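Local atomic coordinates of potential RNA-dependent RNA polymerase (Human picobirnavirus, PDB entry 5I62), a protein that probably copies and transcribes the viral double-stranded RNA genome, extending a growing RNA chain with nucleotides from ribonucleoside triphosphates and releasing diphosphate. Residues Arg88-Tyr96 and Val198-Phe206; Trp178-Trp186 and Tyr302-Trp310. All coordinates share one frame; numbering follows the deposited sequence.

Overall arrangement
Contacts 1 and 2 lie with their centres about 12 Å apart, on one side of the polymerase, and build on the same mixed sheet. Strand 176-189 stands between the others: it pairs antiparallel with strand 199-205, which belongs to contact 1, and parallel with strand 306-309, which belongs to contact 2. Helix 89-97 then packs against this sheet, touching all three strands. Along the chain the segments alternate, 88-96, 178-186, 198-206 and 302-310, so that the two connections cross. Direct links include Val203 O to Gly185 N, a probable backbone hydrogen bond, and Trp204, which packs on Ala182. Together they join parts of the polymerase far apart in sequence into a sheet with a helix packed on it.

Contact 1 of 2, residues Arg88-Tyr96 and Val198-Phe206; sequences RMSDIDSYY and VKQRVVWMF
Tyr95 turns one face of its phenol to the indole edge of Trp204, whose NE1 stands 3.4 Å above the ring plane, over its centre. The edge-to-face pair has its planes at 59° and centroids 4.6 Å apart. Tyr96 reaches the far end of the same indole, its OH at the ring edge, 3.7 Å from Trp204 CH2. Val202 fills the step between the tyrosine and Asp91: its CB lies 3.8 Å from Tyr95 CE1, while chi1 of 170° sets CG1 anti to the backbone N and leaves CG2 beside it, where CG2 meets Asp91 CB. The polar joins run through water. Water 1 accepts from Arg88 NE and donates to Asp91 OD2 (2.7 Å) and Gln200 O; the arginine chain, bent at chi3 (63°), brings its guanidinium edge to this water. Water 2 accepts from Val202 N (3.0 Å) and also meets Tyr95 OH. Farther out, Arg88 NH2 bonds to Gly185 O, Tyr95 OH to Ser322 OG, and Gln200 OE1 to both Trp186 NE1 and Leu83 N, which fix the polar ends around the helix-on-sheet packing. With apolar and aromatic surfaces meeting directly and two waters bridging the polar groups, the helix docks on strand 199-205 without direct hydrogen bonds between the two segments.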
loop_
_atom_site.group_PDB
_atom_site.type_symbol
_atom_site.label_atom_id
_atom_site.label_comp_id
_atom_site.label_asym_id
_atom_site.label_seq_id
_atom_site.Cartn_x
_atom_site.Cartn_y
_atom_site.Cartn_z
ATOM N N ARG A 88 5.209 -12.821 -16.367
ATOM C CA ARG A 88 4.366 -12.378 -15.273
ATOM C C ARG A 88 3.081 -13.187 -15.175
ATOM O O ARG A 88 2.233 -12.866 -14.343
ATOM C CB ARG A 88 4.021 -10.888 -15.436
ATOM C CG ARG A 88 5.232 -9.941 -15.352
ATOM C CD ARG A 88 4.845 -8.491 -15.588
ATOM N NE ARG A 88 3.920 -8.000 -14.573
ATOM C CZ ARG A 88 3.045 -7.016 -14.770
ATOM N NH1 ARG A 88 2.972 -6.414 -15.959
ATOM N NH2 ARG A 88 2.242 -6.637 -13.785
ATOM N N MET A 89 2.900 -14.214 -16.018
ATOM C CA MET A 89 1.630 -14.936 -16.044
ATOM C C MET A 89 1.377 -15.677 -14.739
ATOM O O MET A 89 0.218 -15.847 -14.337
ATOM C CB MET A 89 1.592 -15.917 -17.216
ATOM C CG MET A 89 1.655 -15.263 -18.591
ATOM S SD MET A 89 0.317 -14.085 -18.906
ATOM C CE MET A 89 -1.131 -15.084 -18.559
ATOM N N SER A 90 2.443 -16.154 -14.089
ATOM C CA SER A 90 2.304 -16.789 -12.781
ATOM C C SER A 90 1.842 -15.792 -11.730
ATOM O O SER A 90 1.090 -16.148 -10.814
ATOM C CB SER A 90 3.629 -17.413 -12.354
ATOM O OG SER A 90 3.851 -18.627 -13.037
ATOM N N ASP A 91 2.314 -14.547 -11.834
ATOM C CA ASP A 91 1.870 -13.500 -10.924
ATOM C C ASP A 91 0.372 -13.276 -11.051
ATOM O O ASP A 91 -0.304 -13.001 -10.056
ATOM C CB ASP A 91 2.632 -12.209 -11.206
ATOM C CG ASP A 91 4.126 -12.362 -11.005
ATOM O OD1 ASP A 91 4.518 -13.250 -10.215
ATOM O OD2 ASP A 91 4.900 -11.595 -11.626
ATOM N N ILE A 92 -0.159 -13.382 -12.275
ATOM C CA ILE A 92 -1.599 -13.262 -12.491
ATOM C C ILE A 92 -2.328 -14.492 -11.980
ATOM O O ILE A 92 -3.335 -14.370 -11.273
ATOM C CB ILE A 92 -1.915 -13.033 -13.979
ATOM C CG1 ILE A 92 -1.167 -11.823 -14.526
ATOM C CG2 ILE A 92 -3.442 -12.908 -14.184
ATOM C CD1 ILE A 92 -1.450 -11.613 -15.999
ATOM N N ASP A 93 -1.849 -15.682 -12.383
ATOM C CA ASP A 93 -2.407 -16.951 -11.926
ATOM C C ASP A 93 -2.629 -16.944 -10.418
ATOM O O ASP A 93 -3.645 -17.443 -9.925
ATOM C CB ASP A 93 -1.476 -18.111 -12.290
ATOM C CG ASP A 93 -1.407 -18.389 -13.792
ATOM O OD1 ASP A 93 -2.286 -17.912 -14.545
ATOM O OD2 ASP A 93 -0.463 -19.109 -14.209
ATOM N N SER A 94 -1.665 -16.393 -9.674
ATOM C CA SER A 94 -1.713 -16.400 -8.211
ATOM C C SER A 94 -3.018 -15.821 -7.672
ATOM O O SER A 94 -3.588 -16.338 -6.707
ATOM C CB SER A 94 -0.517 -15.625 -7.654
ATOM O OG SER A 94 -0.436 -15.747 -6.239
ATOM N N TYR A 95 -3.523 -14.755 -8.302
ATOM C CA TYR A 95 -4.770 -14.159 -7.830
ATOM C C TYR A 95 -5.954 -15.101 -7.983
ATOM O O TYR A 95 -6.921 -15.014 -7.214
ATOM C CB TYR A 95 -5.049 -12.849 -8.568
ATOM C CG TYR A 95 -4.205 -11.718 -8.062
ATOM C CD1 TYR A 95 -2.903 -11.544 -8.502
ATOM C CD2 TYR A 95 -4.688 -10.867 -7.084
ATOM C CE1 TYR A 95 -2.119 -10.522 -8.018
ATOM C CE2 TYR A 95 -3.912 -9.842 -6.585
ATOM C CZ TYR A 95 -2.629 -9.677 -7.055
ATOM O OH TYR A 95 -1.865 -8.654 -6.556
ATOM N N TYR A 96 -5.930 -15.957 -9.001
ATOM C CA TYR A 96 -7.033 -16.867 -9.273
ATOM C C TYR A 96 -6.876 -18.181 -8.521
ATOM O O TYR A 96 -7.865 -18.772 -8.092
ATOM C CB TYR A 96 -7.126 -17.142 -10.780
ATOM C CG TYR A 96 -7.605 -15.938 -11.559
ATOM C CD1 TYR A 96 -6.711 -14.980 -12.004
ATOM C CD2 TYR A 96 -8.958 -15.753 -11.821
ATOM C CE1 TYR A 96 -7.147 -13.855 -12.705
ATOM C CE2 TYR A 96 -9.410 -14.640 -12.523
ATOM C CZ TYR A 96 -8.502 -13.697 -12.956
ATOM O OH TYR A 96 -8.952 -12.590 -13.646
ATOM N N VAL A 198 14.176 -7.252 -9.034
ATOM C CA VAL A 198 13.055 -6.335 -8.872
ATOM C C VAL A 198 11.772 -7.129 -8.682
ATOM O O VAL A 198 11.465 -8.030 -9.475
ATOM C CB VAL A 198 12.947 -5.386 -10.081
ATOM C CG1 VAL A 198 11.732 -4.477 -9.933
ATOM C CG2 VAL A 198 14.221 -4.576 -10.236
ATOM N N LYS A 199 11.026 -6.797 -7.619
ATOM C CA LYS A 199 9.723 -7.389 -7.334
ATOM C C LYS A 199 8.712 -6.903 -8.358
ATOM O O LYS A 199 8.571 -5.695 -8.557
ATOM C CB LYS A 199 9.224 -6.982 -5.946
ATOM C CG LYS A 199 9.883 -7.613 -4.733
ATOM C CD LYS A 199 10.304 -9.038 -4.994
ATOM C CE LYS A 199 11.806 -9.088 -5.206
ATOM N NZ LYS A 199 12.299 -10.375 -5.781
ATOM N N GLN A 200 7.965 -7.832 -8.959
ATOM C CA GLN A 200 7.028 -7.508 -10.034
ATOM C C GLN A 200 5.610 -7.456 -9.465
ATOM O O GLN A 200 4.859 -8.428 -9.508
ATOM C CB GLN A 200 7.157 -8.522 -11.169
ATOM C CG GLN A 200 8.586 -8.713 -11.685
ATOM C CD GLN A 200 9.088 -7.501 -12.443
ATOM O OE1 GLN A 200 8.443 -7.038 -13.388
ATOM N NE2 GLN A 200 10.259 -6.993 -12.051
ATOM N N ARG A 201 5.228 -6.283 -8.961
ATOM C CA ARG A 201 3.912 -6.146 -8.341
ATOM C C ARG A 201 2.817 -6.055 -9.406
ATOM O O ARG A 201 2.966 -5.360 -10.410
ATOM C CB ARG A 201 3.864 -4.915 -7.438
ATOM C CG ARG A 201 4.709 -4.999 -6.167
ATOM C CD ARG A 201 4.378 -3.837 -5.203
ATOM N NE ARG A 201 2.977 -3.418 -5.311
ATOM C CZ ARG A 201 2.568 -2.153 -5.404
ATOM N NH1 ARG A 201 3.450 -1.160 -5.368
ATOM N NH2 ARG A 201 1.275 -1.878 -5.518
ATOM N N VAL A 202 1.714 -6.762 -9.185
ATOM C CA VAL A 202 0.544 -6.664 -10.041
ATOM C C VAL A 202 -0.362 -5.575 -9.489
ATOM O O VAL A 202 -0.638 -5.538 -8.285
ATOM C CB VAL A 202 -0.193 -8.008 -10.128
ATOM C CG1 VAL A 202 -1.528 -7.836 -10.828
ATOM C CG2 VAL A 202 0.657 -9.042 -10.839
ATOM N N VAL A 203 -0.796 -4.664 -10.360
ATOM C CA VAL A 203 -1.799 -3.663 -10.020
ATOM C C VAL A 203 -3.054 -3.961 -10.828
ATOM O O VAL A 203 -2.976 -4.146 -12.047
ATOM C CB VAL A 203 -1.309 -2.228 -10.297
ATOM C CG1 VAL A 203 -2.397 -1.217 -9.915
ATOM C CG2 VAL A 203 -0.039 -1.949 -9.527
ATOM N N TRP A 204 -4.199 -4.010 -10.152
ATOM C CA TRP A 204 -5.499 -4.094 -10.806
ATOM C C TRP A 204 -6.024 -2.669 -10.977
ATOM O O TRP A 204 -6.510 -2.058 -10.027
ATOM C CB TRP A 204 -6.466 -4.953 -9.997
ATOM C CG TRP A 204 -6.110 -6.414 -9.944
ATOM C CD1 TRP A 204 -4.991 -6.976 -9.388
ATOM C CD2 TRP A 204 -6.869 -7.494 -10.494
ATOM N NE1 TRP A 204 -5.020 -8.345 -9.548
ATOM C CE2 TRP A 204 -6.154 -8.685 -10.238
ATOM C CE3 TRP A 204 -8.081 -7.570 -11.191
ATOM C CZ2 TRP A 204 -6.617 -9.934 -10.641
ATOM C CZ3 TRP A 204 -8.543 -8.809 -11.585
ATOM C CH2 TRP A 204 -7.806 -9.978 -11.320
ATOM N N MET A 205 -5.911 -2.125 -12.188
ATOM C CA MET A 205 -6.341 -0.750 -12.459
ATOM C C MET A 205 -7.834 -0.795 -12.780
ATOM O O MET A 205 -8.236 -1.269 -13.842
ATOM C CB MET A 205 -5.527 -0.149 -13.603
ATOM C CG MET A 205 -4.057 0.067 -13.265
ATOM S SD MET A 205 -3.119 0.538 -14.746
ATOM C CE MET A 205 -1.520 0.782 -14.032
ATOM N N PHE A 206 -8.660 -0.327 -11.840
ATOM C CA PHE A 206 -10.103 -0.528 -11.882
ATOM C C PHE A 206 -10.784 0.509 -12.765
ATOM O O PHE A 206 -10.302 1.629 -12.887
ATOM C CB PHE A 206 -10.698 -0.436 -10.479
ATOM C CG PHE A 206 -10.771 -1.747 -9.756
ATOM C CD1 PHE A 206 -9.655 -2.551 -9.641
ATOM C CD2 PHE A 206 -11.955 -2.175 -9.191
ATOM C CE1 PHE A 206 -9.703 -3.758 -8.963
ATOM C CE2 PHE A 206 -12.019 -3.387 -8.504
ATOM C CZ PHE A 206 -10.884 -4.180 -8.400
HETATM O O HOH W 1 3.761 -9.218 -12.016
HETATM O O HOH W 2 1.262 -8.256 -6.594
#

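Contact 2 of 2, residues Trp178-Trp186 and Tyr302-Trp310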
loop_
_atom_site.group_PDB
_atom_site.type_symbol
_atom_site.label_atom_id
_atom_site.label_comp_id
_atom_site.label_asym_id
_atom_site.label_seq_id
_atom_site.Cartn_x
_atom_site.Cartn_y
_atom_site.Cartn_z
ATOM N N TRP A 178 -21.372 -0.491 -20.806
ATOM C CA TRP A 178 -20.069 -1.078 -21.090
ATOM C C TRP A 178 -19.920 -2.392 -20.332
ATOM O O TRP A 178 -20.668 -2.694 -19.401
ATOM C CB TRP A 178 -18.927 -0.136 -20.687
ATOM C CG TRP A 178 -18.936 1.239 -21.297
ATOM C CD1 TRP A 178 -19.473 2.380 -20.762
ATOM C CD2 TRP A 178 -18.346 1.625 -22.543
ATOM N NE1 TRP A 178 -19.258 3.453 -21.608
ATOM C CE2 TRP A 178 -18.570 3.013 -22.706
ATOM C CE3 TRP A 178 -17.651 0.933 -23.541
ATOM C CZ2 TRP A 178 -18.106 3.720 -23.814
ATOM C CZ3 TRP A 178 -17.204 1.640 -24.654
ATOM C CH2 TRP A 178 -17.436 3.018 -24.777
ATOM N N SER A 179 -18.933 -3.178 -20.732
ATOM C CA SER A 179 -18.519 -4.333 -19.954
ATOM C C SER A 179 -17.221 -3.953 -19.246
ATOM O O SER A 179 -16.294 -3.448 -19.887
ATOM C CB SER A 179 -18.343 -5.566 -20.843
ATOM O OG SER A 179 -18.466 -6.769 -20.085
ATOM N N GLY A 180 -17.161 -4.172 -17.930
ATOM C CA GLY A 180 -16.032 -3.682 -17.146
ATOM C C GLY A 180 -14.910 -4.708 -17.036
ATOM O O GLY A 180 -15.142 -5.914 -16.939
ATOM N N ALA A 181 -13.674 -4.209 -17.042
ATOM C CA ALA A 181 -12.516 -5.042 -16.766
ATOM C C ALA A 181 -11.427 -4.194 -16.123
ATOM O O ALA A 181 -11.154 -3.076 -16.570
ATOM C CB ALA A 181 -11.989 -5.712 -18.043
ATOM N N ALA A 182 -10.791 -4.741 -15.087
ATOM C CA ALA A 182 -9.546 -4.159 -14.615
ATOM C C ALA A 182 -8.497 -4.269 -15.713
ATOM O O ALA A 182 -8.543 -5.164 -16.559
ATOM C CB ALA A 182 -9.042 -4.860 -13.349
ATOM N N VAL A 183 -7.547 -3.355 -15.702
ATOM C CA VAL A 183 -6.418 -3.410 -16.622
ATOM C C VAL A 183 -5.176 -3.798 -15.837
ATOM O O VAL A 183 -4.922 -3.249 -14.760
ATOM C CB VAL A 183 -6.227 -2.064 -17.341
ATOM C CG1 VAL A 183 -4.875 -2.015 -18.044
ATOM C CG2 VAL A 183 -7.376 -1.834 -18.343
ATOM N N LEU A 184 -4.393 -4.736 -16.385
ATOM C CA LEU A 184 -3.165 -5.198 -15.738
ATOM C C LEU A 184 -2.150 -4.065 -15.691
ATOM O O LEU A 184 -1.664 -3.616 -16.737
ATOM C CB LEU A 184 -2.577 -6.400 -16.468
ATOM C CG LEU A 184 -1.279 -6.948 -15.842
ATOM C CD1 LEU A 184 -1.526 -7.540 -14.448
ATOM C CD2 LEU A 184 -0.585 -7.973 -16.731
ATOM N N GLY A 185 -1.837 -3.603 -14.481
ATOM C CA GLY A 185 -0.786 -2.641 -14.243
ATOM C C GLY A 185 0.400 -3.253 -13.502
ATOM O O GLY A 185 0.446 -4.443 -13.190
ATOM N N TRP A 186 1.375 -2.397 -13.216
ATOM C CA TRP A 186 2.657 -2.870 -12.718
ATOM C C TRP A 186 3.267 -1.839 -11.783
ATOM O O TRP A 186 3.137 -0.639 -12.000
ATOM C CB TRP A 186 3.613 -3.175 -13.878
ATOM C CG TRP A 186 5.008 -3.566 -13.446
ATOM C CD1 TRP A 186 5.467 -4.828 -13.219
ATOM C CD2 TRP A 186 6.116 -2.689 -13.229
ATOM N NE1 TRP A 186 6.793 -4.792 -12.853
ATOM C CE2 TRP A 186 7.217 -3.490 -12.858
ATOM C CE3 TRP A 186 6.286 -1.304 -13.314
ATOM C CZ2 TRP A 186 8.471 -2.951 -12.574
ATOM C CZ3 TRP A 186 7.536 -0.768 -13.032
ATOM C CH2 TRP A 186 8.611 -1.591 -12.671
ATOM N N TYR A 302 -13.547 -8.745 -6.095
ATOM C CA TYR A 302 -13.142 -10.144 -6.000
ATOM C C TYR A 302 -13.529 -10.969 -7.223
ATOM O O TYR A 302 -13.262 -12.176 -7.255
ATOM C CB TYR A 302 -13.751 -10.778 -4.742
ATOM C CG TYR A 302 -13.400 -10.000 -3.487
ATOM C CD1 TYR A 302 -12.089 -9.946 -3.044
ATOM C CD2 TYR A 302 -14.372 -9.295 -2.771
ATOM C CE1 TYR A 302 -11.740 -9.215 -1.907
ATOM C CE2 TYR A 302 -14.028 -8.565 -1.623
ATOM C CZ TYR A 302 -12.703 -8.535 -1.209
ATOM O OH TYR A 302 -12.311 -7.838 -0.081
ATOM N N ALA A 303 -14.165 -10.356 -8.224
ATOM C CA ALA A 303 -14.634 -11.100 -9.388
ATOM C C ALA A 303 -14.464 -10.365 -10.716
ATOM O O ALA A 303 -14.794 -10.942 -11.754
ATOM C CB ALA A 303 -16.114 -11.480 -9.215
ATOM N N ILE A 304 -13.975 -9.129 -10.718
ATOM C CA ILE A 304 -13.958 -8.325 -11.955
ATOM C C ILE A 304 -13.040 -8.976 -12.981
ATOM O O ILE A 304 -11.982 -9.520 -12.605
ATOM C CB ILE A 304 -13.524 -6.876 -11.651
ATOM C CG1 ILE A 304 -13.760 -5.945 -12.862
ATOM C CG2 ILE A 304 -12.063 -6.823 -11.173
ATOM C CD1 ILE A 304 -13.572 -4.480 -12.527
ATOM N N PRO A 305 -13.406 -9.018 -14.271
ATOM C CA PRO A 305 -12.490 -9.569 -15.274
ATOM C C PRO A 305 -11.206 -8.753 -15.327
ATOM O O PRO A 305 -11.152 -7.613 -14.868
ATOM C CB PRO A 305 -13.284 -9.461 -16.590
ATOM C CG PRO A 305 -14.745 -9.426 -16.142
ATOM C CD PRO A 305 -14.711 -8.639 -14.864
ATOM N N LEU A 306 -10.164 -9.357 -15.894
ATOM C CA LEU A 306 -8.855 -8.723 -16.034
ATOM C C LEU A 306 -8.440 -8.659 -17.496
ATOM O O LEU A 306 -8.252 -9.701 -18.130
ATOM C CB LEU A 306 -7.792 -9.492 -15.253
ATOM C CG LEU A 306 -6.374 -8.941 -15.358
ATOM C CD1 LEU A 306 -6.248 -7.532 -14.729
ATOM C CD2 LEU A 306 -5.403 -9.920 -14.700
ATOM N N ALA A 307 -8.246 -7.440 -18.010
ATOM C CA ALA A 307 -7.683 -7.227 -19.346
ATOM C C ALA A 307 -6.164 -7.166 -19.196
ATOM O O ALA A 307 -5.619 -6.195 -18.678
ATOM C CB ALA A 307 -8.238 -5.954 -19.977
ATOM N N TYR A 308 -5.469 -8.208 -19.642
ATOM C CA TYR A 308 -4.029 -8.293 -19.431
ATOM C C TYR A 308 -3.223 -8.107 -20.713
ATOM O O TYR A 308 -1.990 -8.021 -20.648
ATOM C CB TYR A 308 -3.662 -9.629 -18.766
ATOM C CG TYR A 308 -4.098 -10.854 -19.546
ATOM C CD1 TYR A 308 -3.246 -11.451 -20.469
ATOM C CD2 TYR A 308 -5.350 -11.421 -19.343
ATOM C CE1 TYR A 308 -3.633 -12.568 -21.181
ATOM C CE2 TYR A 308 -5.755 -12.543 -20.048
ATOM C CZ TYR A 308 -4.888 -13.113 -20.965
ATOM O OH TYR A 308 -5.282 -14.223 -21.678
ATOM N N ASN A 309 -3.887 -8.024 -21.861
ATOM C CA ASN A 309 -3.243 -7.715 -23.131
ATOM C C ASN A 309 -4.314 -7.150 -24.052
ATOM O O ASN A 309 -5.504 -7.233 -23.761
ATOM C CB ASN A 309 -2.567 -8.951 -23.738
ATOM C CG ASN A 309 -1.599 -8.602 -24.879
ATOM O OD1 ASN A 309 -1.329 -7.436 -25.154
ATOM N ND2 ASN A 309 -1.076 -9.627 -25.532
ATOM N N TRP A 310 -3.879 -6.552 -25.163
ATOM C CA TRP A 310 -4.846 -6.061 -26.141
ATOM C C TRP A 310 -5.700 -7.219 -26.637
ATOM O O TRP A 310 -5.183 -8.185 -27.199
ATOM C CB TRP A 310 -4.135 -5.386 -27.310
ATOM C CG TRP A 310 -5.082 -4.772 -28.267
ATOM C CD1 TRP A 310 -5.689 -5.378 -29.329
ATOM C CD2 TRP A 310 -5.561 -3.428 -28.245
ATOM N NE1 TRP A 310 -6.511 -4.486 -29.981
ATOM C CE2 TRP A 310 -6.442 -3.278 -29.343
ATOM C CE3 TRP A 310 -5.314 -2.328 -27.420
ATOM C CZ2 TRP A 310 -7.089 -2.080 -29.623
ATOM C CZ3 TRP A 310 -5.953 -1.131 -27.702
ATOM C CH2 TRP A 310 -6.834 -1.018 -28.797
#
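Ala182 both gives and takes a backbone hydrogen bond at the pairing of strands 182-186 and 306-309. Its N donates to Pro305 O over 2.9 Å, a bent bond with 138° at the hydrogen, and its O accepts from Ala307 N at 2.7 Å, almost straight at 167°. Next along, Leu184 N donates to Ala307 O over 3.0 Å. Ala307 is thus held at both its N and its O, and the three bonds set a parallel register of Ala182 with Leu306 and Val183 with Ala307. Two carbonyl oxygens take an additional CA-H...O contact: Pro305 O from Ala181 CA and Ala307 O from Val183 CA (3.6 Å). Further backbone groups find partners beyond the two segments: Val183 and Gly185 bond to the backbone of Met205 and Val203 on the neighbouring strand, Leu184 O accepts from Tyr22 OH, and Ile304 O from His318 NE2. Beside these bonds, Leu306 CD1 lies 3.7 Å from Leu184 N and also packs on Ala182 CB; with CG anti to the backbone N (chi1 178°), the leucine brings this methyl back over strand 182-186. Leu184, which Leu306 CD1 also touches, lays CD2 against Tyr308 CB. Ala181 CB, at the break in the strand, meets Ala307 CB at 4.2 Å. These buried backbone groups are thus satisfied partly between strands and partly by Tyr22 and His318, and strand 306-309 joins the sheet through three backbone bonds.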